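Local coordinates for uncharacterized protein TCIL3000_10_9440 (Trypanosoma congolense, PDB 5KMX) that is of unknown function but forms the bilobed ectodomain of an insect-stage surface antigen of the parasite, a putative sensor, at residues E59-L64 / P195-V200. Residues are numbered along the deposited sequence; the frame is centred on the assembly and turned at random.
Sequences EATLPL and PSSVNV
A60 pairs with V200, and L62 with V198, through two doubly hydrogen-bonded antiparallel rungs that zip 59-64 to 195-200. In the first, V200 N reaches A60 O at 2.8 Å, and A60 N returns a bond to V200 O. In the second, V198 N meets L62 O at 2.7 Å, while L62 N donates to V198 O. Past the strand end one more bond, L64 N to S196 O at 3.1 Å, carries the pairing into the loop before S197.

On the face shared by A60, L62, V198 and V200, L62 CD2 rests against V200 CG2 at 3.8 Å, a diagonal contact between rungs. L64, beyond the strand end, reaches back so that its CD2 touches V198 CG2 at 3.9 Å. F33 of strand 31-33 packs against A60, L62 and V200 on this face.

The opposite face, with T61, P63, S197 and N199, is more polar. T61 CG2 packs on S197 OG at 3.5 Å. N199 swings its CG anti to the backbone N (chi1 -179°), which carries the amide toward E59. There N199 ND2 donates to E59 OE2 at 3.2 Å. The bond is moderately bent (142°), and the carboxylate receives it on its anti side, a little out of plane, with the two flat groups turned 33° apart. The other carboxylate oxygen, E59 OE1, forms a salt bridge with R41, so E59 ties N199 to strand 36-45.

N199 also makes backbone hydrogen bonds with A156 and L158 of strand 145-165. Strand 197-204 thus joins strand 53-63 on one edge antiparallel and strand 145-165 on the other parallel, an interior strand of the large mixed beta-sheet in this bilobed ectodomain.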
loop_
_atom_site.group_PDB
_atom_site.type_symbol
_atom_site.label_atom_id
_atom_site.label_comp_id
_atom_site.label_asym_id
_atom_site.label_seq_id
_atom_site.Cartn_x
_atom_site.Cartn_y
_atom_site.Cartn_z
ATOM N N GLU A 59 2.478 -9.871 10.424
ATOM C CA GLU A 59 2.032 -8.517 10.740
ATOM C C GLU A 59 2.017 -8.199 12.230
ATOM O O GLU A 59 2.148 -9.083 13.077
ATOM C CB GLU A 59 0.628 -8.284 10.162
ATOM C CG GLU A 59 -0.461 -9.195 10.735
ATOM C CD GLU A 59 -0.958 -8.759 12.108
ATOM O OE1 GLU A 59 -1.259 -9.643 12.937
ATOM O OE2 GLU A 59 -1.054 -7.539 12.358
ATOM N N ALA A 60 1.846 -6.917 12.528
ATOM C CA ALA A 60 1.673 -6.440 13.892
ATOM C C ALA A 60 1.054 -5.049 13.862
ATOM O O ALA A 60 1.092 -4.369 12.836
ATOM C CB ALA A 60 3.001 -6.420 14.629
ATOM N N THR A 61 0.477 -4.637 14.986
ATOM C CA THR A 61 -0.088 -3.300 15.122
ATOM C C THR A 61 0.845 -2.439 15.963
ATOM O O THR A 61 1.026 -2.691 17.153
ATOM C CB THR A 61 -1.487 -3.334 15.768
ATOM O OG1 THR A 61 -2.381 -4.085 14.939
ATOM C CG2 THR A 61 -2.034 -1.925 15.944
ATOM N N LEU A 62 1.430 -1.421 15.339
ATOM C CA LEU A 62 2.364 -0.533 16.023
ATOM C C LEU A 62 1.670 0.725 16.531
ATOM O O LEU A 62 1.068 1.457 15.745
ATOM C CB LEU A 62 3.512 -0.143 15.088
ATOM C CG LEU A 62 4.763 -1.023 15.157
ATOM C CD1 LEU A 62 4.419 -2.483 14.917
ATOM C CD2 LEU A 62 5.805 -0.538 14.158
ATOM N N PRO A 63 1.748 0.984 17.848
ATOM C CA PRO A 63 1.206 2.246 18.357
ATOM C C PRO A 63 2.143 3.411 18.074
ATOM O O PRO A 63 3.357 3.215 18.039
ATOM C CB PRO A 63 1.084 1.992 19.860
ATOM C CG PRO A 63 2.179 1.028 20.152
ATOM C CD PRO A 63 2.275 0.139 18.937
ATOM N N LEU A 64 1.593 4.602 17.870
ATOM C CA LEU A 64 2.422 5.785 17.699
ATOM C C LEU A 64 3.001 6.179 19.051
ATOM O O LEU A 64 2.271 6.604 19.948
ATOM C CB LEU A 64 1.618 6.939 17.093
ATOM C CG LEU A 64 1.015 6.700 15.705
ATOM C CD1 LEU A 64 0.289 7.949 15.228
ATOM C CD2 LEU A 64 2.077 6.281 14.696
ATOM N N PRO A 195 -4.864 7.457 12.242
ATOM C CA PRO A 195 -5.160 6.628 13.417
ATOM C C PRO A 195 -4.098 6.736 14.507
ATOM O O PRO A 195 -3.030 7.306 14.279
ATOM C CB PRO A 195 -5.199 5.212 12.840
ATOM C CG PRO A 195 -4.279 5.262 11.680
ATOM C CD PRO A 195 -4.417 6.640 11.098
ATOM N N SER A 196 -4.395 6.189 15.682
ATOM C CA SER A 196 -3.457 6.212 16.800
ATOM C C SER A 196 -2.405 5.113 16.670
ATOM O O SER A 196 -1.400 5.121 17.382
ATOM C CB SER A 196 -4.205 6.062 18.125
ATOM O OG SER A 196 -5.054 4.927 18.099
ATOM N N SER A 197 -2.641 4.174 15.759
ATOM C CA SER A 197 -1.719 3.068 15.535
ATOM C C SER A 197 -1.605 2.747 14.048
ATOM O O SER A 197 -2.523 3.019 13.272
ATOM C CB SER A 197 -2.174 1.826 16.305
ATOM O OG SER A 197 -3.343 1.270 15.728
ATOM N N VAL A 198 -0.468 2.173 13.664
ATOM C CA VAL A 198 -0.218 1.776 12.283
ATOM C C VAL A 198 -0.047 0.263 12.186
ATOM O O VAL A 198 0.670 -0.341 12.984
ATOM C CB VAL A 198 1.037 2.470 11.719
ATOM C CG1 VAL A 198 1.332 1.986 10.304
ATOM C CG2 VAL A 198 0.860 3.981 11.739
ATOM N N ASN A 199 -0.702 -0.339 11.198
ATOM C CA ASN A 199 -0.616 -1.775 10.976
ATOM C C ASN A 199 0.494 -2.114 9.986
ATOM O O ASN A 199 0.451 -1.700 8.828
ATOM C CB ASN A 199 -1.959 -2.310 10.475
ATOM C CG ASN A 199 -1.940 -3.809 10.240
ATOM O OD1 ASN A 199 -2.168 -4.273 9.124
ATOM N ND2 ASN A 199 -1.668 -4.574 11.291
ATOM N N VAL A 200 1.486 -2.872 10.448
ATOM C CA VAL A 200 2.637 -3.224 9.623
ATOM C C VAL A 200 2.512 -4.651 9.101
ATOM O O VAL A 200 2.078 -5.546 9.822
ATOM C CB VAL A 200 3.955 -3.079 10.410
ATOM C CG1 VAL A 200 5.148 -3.418 9.525
ATOM C CG2 VAL A 200 4.085 -1.667 10.963
#